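Local coordinates for protein glucoamylase (Thermoanaerobacterium thermosaccharolyticum, PDB 1LF6) that hydrolyses terminal alpha-1,4-linked glucose units one after another from the non-reducing ends of glucan chains, releasing beta-D-glucose, at residues A[30-35]-A[68-73]; A[35-40]-A[51-56]; A[59-64]-A[321-326]; A[158-163]-A[183-188]; A[631-636]-A[648-653]. All blocks are in the same frame, centred on the assembly; numbering follows the deposited sequence.

Interaction 1. Residues A[30-35]-A[68-73]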
# COMPACT_ATOMS: atom_id res chain seq x y z
N ASP A 30 -13.19 17.68 5.58
CA ASP A 30 -12.21 17.40 4.50
C ASP A 30 -12.21 15.90 4.29
O ASP A 30 -12.92 15.13 4.99
CB ASP A 30 -10.89 18.00 4.92
CG ASP A 30 -9.85 18.28 3.90
OD1 ASP A 30 -10.02 18.28 2.67
OD2 ASP A 30 -8.71 18.64 4.35
N THR A 31 -11.33 15.44 3.47
CA THR A 31 -11.22 14.10 2.94
C THR A 31 -9.77 13.78 2.69
O THR A 31 -8.98 14.73 2.47
CB THR A 31 -12.07 14.01 1.65
OG1 THR A 31 -12.43 12.69 1.32
CG2 THR A 31 -11.56 14.81 0.50
N TRP A 32 -9.42 12.54 2.52
CA TRP A 32 -8.01 12.25 2.18
C TRP A 32 -7.83 12.39 0.69
O TRP A 32 -8.76 12.56 -0.09
CB TRP A 32 -7.64 10.87 2.70
CG TRP A 32 -7.61 10.79 4.21
CD1 TRP A 32 -8.64 10.29 4.96
CD2 TRP A 32 -6.64 11.30 5.11
NE1 TRP A 32 -8.33 10.40 6.29
CE2 TRP A 32 -7.11 11.01 6.41
CE3 TRP A 32 -5.40 11.92 4.95
CZ2 TRP A 32 -6.39 11.36 7.55
CZ3 TRP A 32 -4.68 12.26 6.08
CH2 TRP A 32 -5.18 11.98 7.36
N ALA A 33 -6.58 12.25 0.26
CA ALA A 33 -6.22 12.32 -1.16
C ALA A 33 -6.50 11.02 -1.91
O ALA A 33 -6.69 9.96 -1.32
CB ALA A 33 -4.75 12.70 -1.30
N SER A 34 -6.51 11.12 -3.24
CA SER A 34 -6.74 9.97 -4.09
C SER A 34 -5.73 8.87 -3.73
O SER A 34 -4.55 9.16 -3.50
CB SER A 34 -6.56 10.36 -5.56
OG SER A 34 -6.59 9.21 -6.39
N ALA A 35 -6.21 7.63 -3.68
CA ALA A 35 -5.36 6.50 -3.33
C ALA A 35 -4.44 6.05 -4.47
O ALA A 35 -3.55 5.22 -4.26
CB ALA A 35 -6.22 5.33 -2.86
N ASP A 68 1.87 4.29 10.09
CA ASP A 68 0.41 4.29 10.14
C ASP A 68 -0.10 5.60 10.74
O ASP A 68 -1.27 5.71 11.12
CB ASP A 68 -0.12 3.09 10.93
CG ASP A 68 0.05 3.24 12.43
OD1 ASP A 68 0.97 3.97 12.87
OD2 ASP A 68 -0.73 2.61 13.18
N THR A 69 0.78 6.59 10.81
CA THR A 69 0.41 7.90 11.34
C THR A 69 0.55 8.97 10.26
O THR A 69 1.63 9.55 10.07
CB THR A 69 1.29 8.29 12.55
OG1 THR A 69 1.28 7.22 13.50
CG2 THR A 69 0.74 9.55 13.24
N ALA A 70 -0.54 9.21 9.53
CA ALA A 70 -0.55 10.22 8.49
C ALA A 70 -0.77 11.56 9.19
O ALA A 70 -1.58 11.66 10.11
CB ALA A 70 -1.67 9.95 7.50
N ASP A 71 -0.03 12.58 8.76
CA ASP A 71 -0.13 13.89 9.38
C ASP A 71 -0.45 14.97 8.36
O ASP A 71 -0.78 16.10 8.73
CB ASP A 71 1.19 14.24 10.06
CG ASP A 71 1.57 13.25 11.13
OD1 ASP A 71 2.65 12.64 11.01
OD2 ASP A 71 0.79 13.09 12.09
N VAL A 72 -0.34 14.62 7.09
CA VAL A 72 -0.58 15.57 6.01
C VAL A 72 -1.53 15.01 4.96
O VAL A 72 -1.50 13.83 4.64
CB VAL A 72 0.76 15.92 5.33
CG1 VAL A 72 0.53 16.92 4.21
CG2 VAL A 72 1.74 16.47 6.36
N LYS A 73 -2.39 15.87 4.43
CA LYS A 73 -3.33 15.45 3.40
C LYS A 73 -2.74 15.80 2.04
O LYS A 73 -2.74 14.98 1.12
CB LYS A 73 -4.68 16.14 3.61
CG LYS A 73 -5.80 15.65 2.69
CD LYS A 73 -5.92 16.49 1.44
CE LYS A 73 -7.15 16.09 0.63
NZ LYS A 73 -7.37 16.99 -0.53

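Interaction 2. Residues A[35-40]-A[51-56]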
# COMPACT_ATOMS: atom_id res chain seq x y z
N ALA A 35 -6.21 7.63 -3.68
CA ALA A 35 -5.36 6.50 -3.33
C ALA A 35 -4.44 6.05 -4.47
O ALA A 35 -3.55 5.22 -4.26
CB ALA A 35 -6.22 5.33 -2.86
N GLN A 36 -4.66 6.58 -5.67
CA GLN A 36 -3.81 6.25 -6.82
C GLN A 36 -2.56 7.11 -6.65
O GLN A 36 -2.62 8.34 -6.74
CB GLN A 36 -4.54 6.57 -8.13
CG GLN A 36 -3.64 6.79 -9.34
CD GLN A 36 -2.83 5.56 -9.76
OE1 GLN A 36 -1.99 5.65 -10.66
NE2 GLN A 36 -3.07 4.42 -9.11
N LYS A 37 -1.43 6.46 -6.40
CA LYS A 37 -0.19 7.18 -6.17
C LYS A 37 0.81 7.14 -7.31
O LYS A 37 1.02 6.10 -7.93
CB LYS A 37 0.48 6.66 -4.89
CG LYS A 37 -0.42 6.69 -3.66
CD LYS A 37 -0.93 8.09 -3.37
CE LYS A 37 -1.74 8.12 -2.08
NZ LYS A 37 -2.34 9.46 -1.82
N GLN A 38 1.43 8.28 -7.55
CA GLN A 38 2.45 8.42 -8.59
C GLN A 38 3.77 7.93 -8.01
O GLN A 38 4.69 7.57 -8.75
CB GLN A 38 2.61 9.88 -9.01
CG GLN A 38 1.49 10.41 -9.89
CD GLN A 38 1.63 11.89 -10.13
OE1 GLN A 38 1.54 12.69 -9.20
NE2 GLN A 38 1.87 12.28 -11.38
N GLY A 39 3.85 7.93 -6.69
CA GLY A 39 5.06 7.48 -6.03
C GLY A 39 4.95 7.46 -4.52
O GLY A 39 4.05 8.08 -3.95
N VAL A 40 5.86 6.73 -3.89
CA VAL A 40 5.91 6.63 -2.44
C VAL A 40 7.38 6.56 -2.07
O VAL A 40 8.19 6.06 -2.85
CB VAL A 40 5.18 5.36 -1.92
CG1 VAL A 40 3.72 5.39 -2.35
CG2 VAL A 40 5.87 4.10 -2.43
N TRP A 51 7.59 9.30 5.88
CA TRP A 51 7.20 8.65 4.63
C TRP A 51 6.35 9.64 3.85
O TRP A 51 5.60 10.40 4.44
CB TRP A 51 6.34 7.42 4.88
CG TRP A 51 7.01 6.25 5.52
CD1 TRP A 51 7.42 5.10 4.90
CD2 TRP A 51 7.26 6.06 6.91
NE1 TRP A 51 7.90 4.21 5.82
CE2 TRP A 51 7.81 4.77 7.07
CE3 TRP A 51 7.07 6.86 8.05
CZ2 TRP A 51 8.17 4.26 8.32
CZ3 TRP A 51 7.42 6.35 9.29
CH2 TRP A 51 7.97 5.06 9.41
N PHE A 52 6.46 9.62 2.52
CA PHE A 52 5.64 10.51 1.70
C PHE A 52 5.03 9.75 0.52
O PHE A 52 5.51 8.68 0.15
CB PHE A 52 6.47 11.68 1.15
CG PHE A 52 7.54 11.27 0.18
CD1 PHE A 52 8.81 10.91 0.63
CD2 PHE A 52 7.28 11.22 -1.19
CE1 PHE A 52 9.80 10.51 -0.27
CE2 PHE A 52 8.27 10.82 -2.09
CZ PHE A 52 9.53 10.47 -1.63
N THR A 53 3.96 10.31 -0.03
CA THR A 53 3.28 9.72 -1.18
C THR A 53 2.98 10.86 -2.14
O THR A 53 2.85 12.01 -1.71
CB THR A 53 1.95 9.02 -0.79
OG1 THR A 53 1.04 9.98 -0.23
CG2 THR A 53 2.20 7.93 0.22
N LEU A 54 2.88 10.55 -3.43
CA LEU A 54 2.59 11.55 -4.45
C LEU A 54 1.31 11.16 -5.19
O LEU A 54 1.07 9.98 -5.45
CB LEU A 54 3.75 11.64 -5.45
CG LEU A 54 5.15 11.88 -4.89
CD1 LEU A 54 6.17 11.85 -6.03
CD2 LEU A 54 5.20 13.22 -4.18
N ALA A 55 0.52 12.16 -5.55
CA ALA A 55 -0.73 11.93 -6.27
C ALA A 55 -1.16 13.23 -6.96
O ALA A 55 -1.03 14.31 -6.40
CB ALA A 55 -1.82 11.46 -5.31
N ASN A 56 -1.65 13.10 -8.19
CA ASN A 56 -2.12 14.25 -8.95
C ASN A 56 -1.10 15.38 -9.04
O ASN A 56 -1.45 16.55 -8.94
CB ASN A 56 -3.43 14.76 -8.35
CG ASN A 56 -4.55 13.74 -8.45
OD1 ASN A 56 -5.40 13.64 -7.58
ND2 ASN A 56 -4.56 12.98 -9.54
O HOH W 1 -1.87 10.33 -9.17

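Interaction 3. Residues A[59-64]-A[321-326]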
# COMPACT_ATOMS: atom_id res chain seq x y z
N ILE A 59 2.50 16.29 -3.52
CA ILE A 59 2.69 15.49 -2.33
C ILE A 59 1.32 15.28 -1.70
O ILE A 59 0.56 16.23 -1.52
CB ILE A 59 3.60 16.24 -1.33
CG1 ILE A 59 5.04 16.22 -1.84
CG2 ILE A 59 3.47 15.65 0.06
CD1 ILE A 59 5.98 17.15 -1.10
N SER A 60 0.98 14.03 -1.40
CA SER A 60 -0.29 13.74 -0.77
C SER A 60 -0.00 13.41 0.70
O SER A 60 0.64 14.21 1.39
CB SER A 60 -1.00 12.57 -1.48
OG SER A 60 -0.11 11.50 -1.76
N GLU A 61 -0.45 12.26 1.19
CA GLU A 61 -0.20 11.91 2.58
C GLU A 61 1.29 11.81 2.94
O GLU A 61 2.10 11.32 2.16
CB GLU A 61 -0.86 10.58 2.95
CG GLU A 61 -2.38 10.59 3.01
CD GLU A 61 -3.04 10.31 1.67
OE1 GLU A 61 -2.32 9.95 0.73
OE2 GLU A 61 -4.27 10.45 1.58
N VAL A 62 1.62 12.28 4.14
CA VAL A 62 2.99 12.22 4.65
C VAL A 62 2.86 11.62 6.04
O VAL A 62 2.00 12.03 6.83
CB VAL A 62 3.65 13.62 4.75
CG1 VAL A 62 5.09 13.48 5.21
CG2 VAL A 62 3.59 14.33 3.41
N TYR A 63 3.71 10.65 6.35
CA TYR A 63 3.66 9.95 7.62
C TYR A 63 4.83 10.20 8.57
O TYR A 63 5.97 10.32 8.13
CB TYR A 63 3.55 8.44 7.35
CG TYR A 63 2.35 8.06 6.51
CD1 TYR A 63 1.25 7.41 7.09
CD2 TYR A 63 2.29 8.36 5.15
CE1 TYR A 63 0.13 7.08 6.33
CE2 TYR A 63 1.18 8.04 4.39
CZ TYR A 63 0.10 7.40 4.98
OH TYR A 63 -1.01 7.07 4.22
N TYR A 64 4.51 10.24 9.86
CA TYR A 64 5.48 10.45 10.93
C TYR A 64 4.76 10.34 12.28
O TYR A 64 3.65 10.84 12.44
CB TYR A 64 6.14 11.83 10.82
CG TYR A 64 6.74 12.32 12.13
CD1 TYR A 64 5.96 12.98 13.08
CD2 TYR A 64 8.08 12.08 12.45
CE1 TYR A 64 6.49 13.38 14.30
CE2 TYR A 64 8.62 12.48 13.67
CZ TYR A 64 7.82 13.13 14.59
OH TYR A 64 8.33 13.54 15.80
N LEU A 321 0.41 1.92 1.37
CA LEU A 321 0.60 3.25 1.94
C LEU A 321 -0.37 4.23 1.28
O LEU A 321 0.04 5.25 0.74
CB LEU A 321 2.05 3.71 1.74
CG LEU A 321 2.51 4.89 2.62
CD1 LEU A 321 2.36 4.54 4.10
CD2 LEU A 321 3.96 5.22 2.30
N SER A 322 -1.65 3.90 1.31
CA SER A 322 -2.67 4.76 0.74
C SER A 322 -3.98 4.59 1.49
O SER A 322 -4.11 3.72 2.34
CB SER A 322 -2.89 4.45 -0.75
OG SER A 322 -3.44 3.16 -0.94
N ILE A 323 -4.95 5.44 1.16
CA ILE A 323 -6.27 5.40 1.77
C ILE A 323 -7.27 5.30 0.63
O ILE A 323 -7.79 6.31 0.16
CB ILE A 323 -6.53 6.68 2.58
CG1 ILE A 323 -5.46 6.82 3.67
CG2 ILE A 323 -7.93 6.65 3.18
CD1 ILE A 323 -5.48 8.13 4.39
N PRO A 324 -7.55 4.07 0.16
CA PRO A 324 -8.49 3.83 -0.94
C PRO A 324 -9.73 4.71 -0.95
O PRO A 324 -10.39 4.91 0.08
CB PRO A 324 -8.82 2.34 -0.81
CG PRO A 324 -8.50 2.02 0.62
CD PRO A 324 -7.24 2.81 0.85
N TRP A 325 -10.04 5.24 -2.13
CA TRP A 325 -11.20 6.10 -2.31
C TRP A 325 -11.21 7.19 -1.25
O TRP A 325 -12.27 7.62 -0.79
CB TRP A 325 -12.48 5.25 -2.24
CG TRP A 325 -12.47 4.13 -3.24
CD1 TRP A 325 -12.56 4.24 -4.60
CD2 TRP A 325 -12.31 2.73 -2.96
NE1 TRP A 325 -12.46 3.00 -5.18
CE2 TRP A 325 -12.31 2.06 -4.21
CE3 TRP A 325 -12.17 1.98 -1.79
CZ2 TRP A 325 -12.17 0.67 -4.31
CZ3 TRP A 325 -12.03 0.59 -1.89
CH2 TRP A 325 -12.03 -0.05 -3.14
N GLY A 326 -10.01 7.64 -0.88
CA GLY A 326 -9.86 8.68 0.12
C GLY A 326 -10.67 9.92 -0.20
O GLY A 326 -11.13 10.62 0.71
O HOH W 2 -4.75 7.86 -0.21
O HOH W 3 -0.96 7.55 1.64

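Interaction 4. Residues A[158-163]-A[183-188]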
# COMPACT_ATOMS: atom_id res chain seq x y z
N HIS A 158 -3.15 17.25 8.53
CA HIS A 158 -4.15 16.35 9.10
C HIS A 158 -3.39 15.54 10.13
O HIS A 158 -3.29 14.32 10.02
CB HIS A 158 -4.73 15.41 8.04
CG HIS A 158 -5.78 16.03 7.18
ND1 HIS A 158 -6.71 15.28 6.50
CD2 HIS A 158 -6.04 17.33 6.88
CE1 HIS A 158 -7.50 16.09 5.81
NE2 HIS A 158 -7.11 17.34 6.03
N ILE A 159 -2.85 16.24 11.12
CA ILE A 159 -2.05 15.60 12.16
C ILE A 159 -2.75 14.45 12.88
O ILE A 159 -3.91 14.55 13.27
CB ILE A 159 -1.56 16.65 13.17
CG1 ILE A 159 -0.84 17.77 12.40
CG2 ILE A 159 -0.60 16.01 14.18
CD1 ILE A 159 -0.52 18.98 13.24
N LYS A 160 -2.00 13.37 13.04
CA LYS A 160 -2.49 12.16 13.68
C LYS A 160 -3.78 11.61 13.07
O LYS A 160 -4.76 11.36 13.77
CB LYS A 160 -2.67 12.38 15.18
CG LYS A 160 -1.37 12.30 15.96
CD LYS A 160 -1.63 11.99 17.43
CE LYS A 160 -0.37 11.53 18.13
NZ LYS A 160 -0.65 11.06 19.51
N ASN A 161 -3.76 11.44 11.75
CA ASN A 161 -4.88 10.88 11.00
C ASN A 161 -6.23 11.59 11.05
O ASN A 161 -7.27 10.93 10.93
CB ASN A 161 -5.09 9.42 11.40
CG ASN A 161 -3.84 8.58 11.20
OD1 ASN A 161 -3.24 8.11 12.16
ND2 ASN A 161 -3.44 8.41 9.95
N GLN A 162 -6.24 12.91 11.21
CA GLN A 162 -7.50 13.63 11.22
C GLN A 162 -7.32 15.07 10.75
O GLN A 162 -6.39 15.76 11.17
CB GLN A 162 -8.16 13.59 12.61
CG GLN A 162 -7.58 14.52 13.64
CD GLN A 162 -8.44 14.59 14.89
OE1 GLN A 162 -8.63 13.58 15.58
NE2 GLN A 162 -8.98 15.77 15.19
N GLY A 163 -8.22 15.51 9.88
CA GLY A 163 -8.14 16.85 9.35
C GLY A 163 -8.76 17.91 10.23
O GLY A 163 -8.44 19.10 10.09
N ARG A 183 -1.02 18.88 17.01
CA ARG A 183 -2.14 18.12 17.53
C ARG A 183 -1.50 17.08 18.43
O ARG A 183 -0.73 16.24 17.96
CB ARG A 183 -2.93 17.43 16.42
CG ARG A 183 -4.28 16.94 16.90
CD ARG A 183 -4.75 15.69 16.17
NE ARG A 183 -5.68 14.95 17.02
CZ ARG A 183 -6.07 13.70 16.80
NH1 ARG A 183 -6.92 13.12 17.63
NH2 ARG A 183 -5.62 13.03 15.74
N ASP A 184 -1.80 17.14 19.72
CA ASP A 184 -1.22 16.23 20.68
C ASP A 184 0.30 16.41 20.68
O ASP A 184 0.80 17.53 20.73
CB ASP A 184 -1.58 14.77 20.35
CG ASP A 184 -3.03 14.45 20.65
OD1 ASP A 184 -3.52 14.88 21.72
OD2 ASP A 184 -3.68 13.77 19.84
N ASN A 185 1.03 15.30 20.62
CA ASN A 185 2.49 15.35 20.64
C ASN A 185 3.14 15.47 19.26
O ASN A 185 4.36 15.30 19.14
CB ASN A 185 3.02 14.11 21.34
CG ASN A 185 2.55 12.83 20.68
OD1 ASN A 185 1.35 12.57 20.58
ND2 ASN A 185 3.49 12.02 20.21
N VAL A 186 2.36 15.75 18.23
CA VAL A 186 2.93 15.86 16.89
C VAL A 186 2.93 17.28 16.33
O VAL A 186 1.88 17.90 16.20
CB VAL A 186 2.19 14.94 15.90
CG1 VAL A 186 2.81 15.05 14.51
CG2 VAL A 186 2.24 13.50 16.38
N TYR A 187 4.12 17.77 15.99
CA TYR A 187 4.27 19.12 15.44
C TYR A 187 4.92 19.09 14.06
O TYR A 187 5.79 18.25 13.79
CB TYR A 187 5.16 19.97 16.36
CG TYR A 187 4.60 20.25 17.74
CD1 TYR A 187 4.13 21.52 18.07
CD2 TYR A 187 4.58 19.26 18.71
CE1 TYR A 187 3.64 21.79 19.35
CE2 TYR A 187 4.09 19.52 19.99
CZ TYR A 187 3.62 20.79 20.30
OH TYR A 187 3.14 21.04 21.57
N THR A 188 4.51 20.01 13.20
CA THR A 188 5.08 20.12 11.87
C THR A 188 5.52 21.57 11.66
O THR A 188 4.90 22.51 12.18
CB THR A 188 4.06 19.76 10.76
OG1 THR A 188 3.05 20.77 10.67
CG2 THR A 188 3.42 18.41 11.06

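Interaction 5. Residues A[631-636]-A[648-653]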
# COMPACT_ATOMS: atom_id res chain seq x y z
N GLY A 631 4.45 5.71 -12.52
CA GLY A 631 5.41 5.65 -11.44
C GLY A 631 5.86 4.23 -11.10
O GLY A 631 6.61 4.02 -10.14
N GLY A 632 5.40 3.26 -11.89
CA GLY A 632 5.76 1.88 -11.65
C GLY A 632 4.98 1.29 -10.49
O GLY A 632 5.34 0.25 -9.94
N ILE A 633 3.88 1.94 -10.12
CA ILE A 633 3.05 1.49 -9.02
C ILE A 633 1.85 0.70 -9.51
O ILE A 633 1.13 1.12 -10.42
CB ILE A 633 2.61 2.70 -8.15
CG1 ILE A 633 3.84 3.21 -7.37
CG2 ILE A 633 1.45 2.32 -7.22
CD1 ILE A 633 3.60 4.44 -6.53
N ILE A 634 1.66 -0.47 -8.90
CA ILE A 634 0.56 -1.36 -9.25
C ILE A 634 -0.56 -1.20 -8.23
O ILE A 634 -0.35 -1.28 -7.02
CB ILE A 634 1.01 -2.85 -9.26
CG1 ILE A 634 2.20 -3.03 -10.21
CG2 ILE A 634 -0.15 -3.74 -9.69
CD1 ILE A 634 2.80 -4.44 -10.19
N SER A 635 -1.77 -0.96 -8.73
CA SER A 635 -2.92 -0.79 -7.86
C SER A 635 -3.55 -2.14 -7.56
O SER A 635 -3.22 -3.15 -8.17
CB SER A 635 -3.96 0.11 -8.53
OG SER A 635 -4.56 -0.54 -9.64
N GLU A 636 -4.46 -2.14 -6.59
CA GLU A 636 -5.17 -3.34 -6.20
C GLU A 636 -6.12 -3.74 -7.34
O GLU A 636 -6.27 -4.93 -7.63
CB GLU A 636 -5.98 -3.04 -4.94
CG GLU A 636 -6.94 -4.14 -4.51
CD GLU A 636 -7.78 -3.72 -3.33
OE1 GLU A 636 -7.30 -3.86 -2.18
OE2 GLU A 636 -8.90 -3.21 -3.55
N SER A 648 -8.78 2.35 -6.28
CA SER A 648 -8.50 1.36 -5.25
C SER A 648 -7.12 1.63 -4.66
O SER A 648 -6.38 2.49 -5.15
CB SER A 648 -8.54 -0.04 -5.85
OG SER A 648 -7.63 -0.14 -6.93
N ALA A 649 -6.78 0.90 -3.61
CA ALA A 649 -5.50 1.06 -2.96
C ALA A 649 -4.34 0.89 -3.94
O ALA A 649 -4.41 0.11 -4.89
CB ALA A 649 -5.36 0.04 -1.82
N SER A 650 -3.28 1.67 -3.72
CA SER A 650 -2.07 1.61 -4.52
C SER A 650 -1.00 2.42 -3.79
O SER A 650 -1.28 3.50 -3.26
CB SER A 650 -2.28 2.18 -5.92
OG SER A 650 -2.14 3.58 -5.90
N PRO A 651 0.22 1.90 -3.71
CA PRO A 651 0.61 0.58 -4.25
C PRO A 651 0.08 -0.57 -3.40
O PRO A 651 0.08 -0.48 -2.17
CB PRO A 651 2.14 0.65 -4.24
CG PRO A 651 2.44 1.58 -3.09
CD PRO A 651 1.40 2.66 -3.27
N LEU A 652 -0.39 -1.64 -4.04
CA LEU A 652 -0.85 -2.81 -3.29
C LEU A 652 0.41 -3.66 -3.14
O LEU A 652 0.87 -4.29 -4.09
CB LEU A 652 -1.92 -3.60 -4.05
CG LEU A 652 -2.51 -4.80 -3.28
CD1 LEU A 652 -3.27 -4.29 -2.06
CD2 LEU A 652 -3.46 -5.59 -4.16
N ASN A 653 0.98 -3.64 -1.94
CA ASN A 653 2.22 -4.35 -1.67
C ASN A 653 2.22 -5.82 -2.05
O ASN A 653 3.22 -6.33 -2.57
CB ASN A 653 2.61 -4.16 -0.20
CG ASN A 653 2.95 -2.71 0.12
OD1 ASN A 653 3.34 -1.94 -0.77
ND2 ASN A 653 2.81 -2.32 1.38
O HOH W 4 -8.88 -0.68 -2.59

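Interaction 1. Residues A[30-35]-A[68-73]
Trp-32 and Lys-73 bring the two backbones nearest, with 5.8 Å from Trp-32 CA to Lys-73 CA. Residues 30-33 run at 101° to residues 70-73. The loop therefore crosses the strand and does not pair with it. The chain turns a corner at Lys-73, and the lysine side chain leaves there along the loop. Its CG is anti to the backbone N (chi1 -173°), and a bend at chi2 lays the rest of the chain beside the carbonyl of Thr-31. Lys-73 CG is 3.3 Å from Thr-31 O. Lys-73 NZ stops 4.4 Å from Asp-30 OD1, so the opposite charges are near each other but not in contact. Asp-30 OD2 is held by His-158. The far end of the Trp-32 indole comes up to the strand. Its CZ3 is 4.1 Å from Ala-70 CB, which approaches the ring obliquely. Val-72 O lies at the ring edge, in its plane, 3.8 Å from Trp-32 CZ3. Ala-33 CB rests 3.9 Å from Lys-73 O. The contact is buried in the N-terminal beta domain. Thr-31 OG1 bonds to Gly-326 O on the catalytic-domain side. Strand 58-63 touches Trp-32 and Ala-33, while strand 150-157 lies next to Val-72 and Lys-73.

Interaction 2. Residues A[35-40]-A[51-56]
Lys-37 sets CG beside the backbone N (chi1 -54°) and bends once, at chi2 (-58°); the rest of the chain runs straight past Thr-53. The lysine is thus laid obliquely across Thr-53, next to the beta hairpin of strands 39-42 and 51-55. Lys-37 CD packs 3.4 Å from Leu-54 O. Lys-37 NZ passes Thr-53 OG1 at 3.8 Å and has its charged partner in Glu-61. Thr-53 OG1 bonds to Ser-60 instead, and the threonine turns its methyl to the hairpin partner: Thr-53 CG2 is 3.9 Å from Val-40 CG1. Val-40 and Thr-53 form an antiparallel non-hydrogen-bonded pair. The next pair, Gly-39 with Leu-54, is hydrogen-bonded, and Leu-54 N donates to Gly-39 O at 2.8 Å. Gln-38 N donates to Leu-54 O at 2.7 Å. CA-H...O contacts, such as Val-40 CA to Phe-52 O, fill in between. Leu-54 and Phe-52 face strands 107-113 and 118-126 of the second sheet, as in a beta sandwich. Gln-38 OE1 turns to the backbone of Gly-57 beyond the strand. Beyond the paired residues a water spans the two segments: it donates to Gln-36 O at 3.2 Å and accepts from Asn-56 N at 2.9 Å.

Interaction 3. Residues A[59-64]-A[321-326]
Tyr-63 and Leu-321 make the apolar part of the contact. Leu-321 CD1 sits over one face of the phenol ring, 3.8 Å from the ring centroid and 14° off the normal, a CH-pi contact. The two side chains run antiparallel, each passing alongside the other. With Leu-321 CG opposite the backbone N (chi1 -163°) and chi2 at 59°, CD1 comes over the ring. Ile-323 makes a separate van der Waals contact, its methyl CD1 3.8 Å from the carboxylate oxygen Glu-61 OE2. The polar part runs through water. One water donates to Glu-61 OE1 at 2.9 Å and to Leu-321 O at 2.7 Å. It also bonds to Tyr-63 OH at 2.6 Å, lying in the plane of the ring at its edge. This water ties both segments to one point. A second water accepts from Ile-323 N at 2.8 Å and reaches Glu-61 OE2 at 3.2 Å. Direct partners outside complete the network. Glu-61 OE1 pairs with Lys-37, Glu-61 OE2 accepts from Ala-33 N, and Tyr-63 OH bonds to His-338. The carboxylate is thus gripped at both oxygens. The loop goes on into a type II turn from Ile-323 to Gly-326, which carries Trp-325, a probable substrate-binding residue. The contact is part of the interface between the N-terminal beta sandwich and the (alpha/alpha) barrel domain of this family 15 enzyme.

Interaction 4. Residues A[158-163]-A[183-188]
A type II' beta turn from Arg-183 to Val-186 joins strands 176-183 and 186-192 into a hairpin, and the loop of Ile-159 and Lys-160 packs against it. Backbone hydrogen bonds from Arg-183 N to Val-186 O and from Val-186 N to Arg-183 O close the turn. Ile-159 forms the apolar floor. Its CG2 lies 3.5 Å from Arg-183 CB and 3.4 Å from Val-186 CB, the latter tighter than usual. The Arg-183 chain runs past it toward the loop. Arg-183 NH2 gives a weak but straight bond to Ile-159 O at 3.4 Å, which lies at the guanidinium edge. Lys-160 O is nearer, 2.7 Å from Arg-183 NH2. The two faces of this group are also taken up. Gln-162 lies over one, although the model is too close there and the detail is doubtful. Asp-184 OD2 is above the opposite face, 3.7 Å from Arg-183 NE, a long salt bridge made by charge alone. Gln-162 NE2 turns to Ser-164 O. Lys-160 stretches across the turn with its chain extended beyond CG. Its CE touches Val-186 CG2 at 3.7 Å, and its backbone N bonds to Asp-71. Asn-185 turns its amide back toward the lysine, with chi1 at 57°. Lys-160 NZ bonds to Asn-185 OD1 at 2.7 Å, in the carbonyl plane and with a C=O...N angle of 150°.

Interaction 5. Residues A[631-636]-A[648-653]
Glu-636 and Leu-652 lie against each other at a slant. Leu-652 extends away from its own N (chi1 -176°), which brings its CD2 within 3.5 Å of Glu-636 CA. The extended glutamate chain passes alongside this methyl, with CB and CG near CD2. Glu-636 OE2 accepts from a water at 2.7 Å, and that water accepts from Ala-649 N at 2.8 Å. Glu-636 OE1 bonds to Tyr-337 OH. At the other end, Ile-633 CG2 presses on the ring of Pro-651, 3.5 Å from its CB, which is tight. The peptide bond before Pro-651 is cis. Between these pairs, Ser-650 CB stands 3.6 Å from Ser-635 CA, while Ser-650 OG bonds to Ala-35 O and Lys-37 N of the N-terminal domain. Two backbone bonds fix the alignment: Leu-652 N to Ile-634 O at 3.0 Å, and Glu-636 N to Ala-649 O at 2.8 Å. The side chain of Ser-648 is about 4 Å from that of Trp-325, a probable substrate-binding residue. Both segments belong to the connection between helices 618-627 and 653-668 of the barrel. Leu-652 is the N-cap residue of the second helix. Ile-304 of helix 296-306 touches Ile-633 and Pro-651.

How the interactions relate
Interactions 1, 2, 3 and 5 are buried, whereas interaction 4 is only partly so and lies farthest from the chain centre. Interactions 1, 2 and 3 all reach the same seven-stranded sheet. Interaction 2 pairs the start of an edge strand, with the preceding loop, against its neighbour. Interaction 1 is a loop crossing a strand, and interaction 3 a water-rich join to the catalytic domain. Interaction 5 lies wholly in that domain, yet it meets interaction 2 through serine and backbone bonds. Ala-35 is shared by interactions 1 and 2. Interaction 4, nearer the surface, relies on charged and amide side chains, and its loop also touches interaction 1.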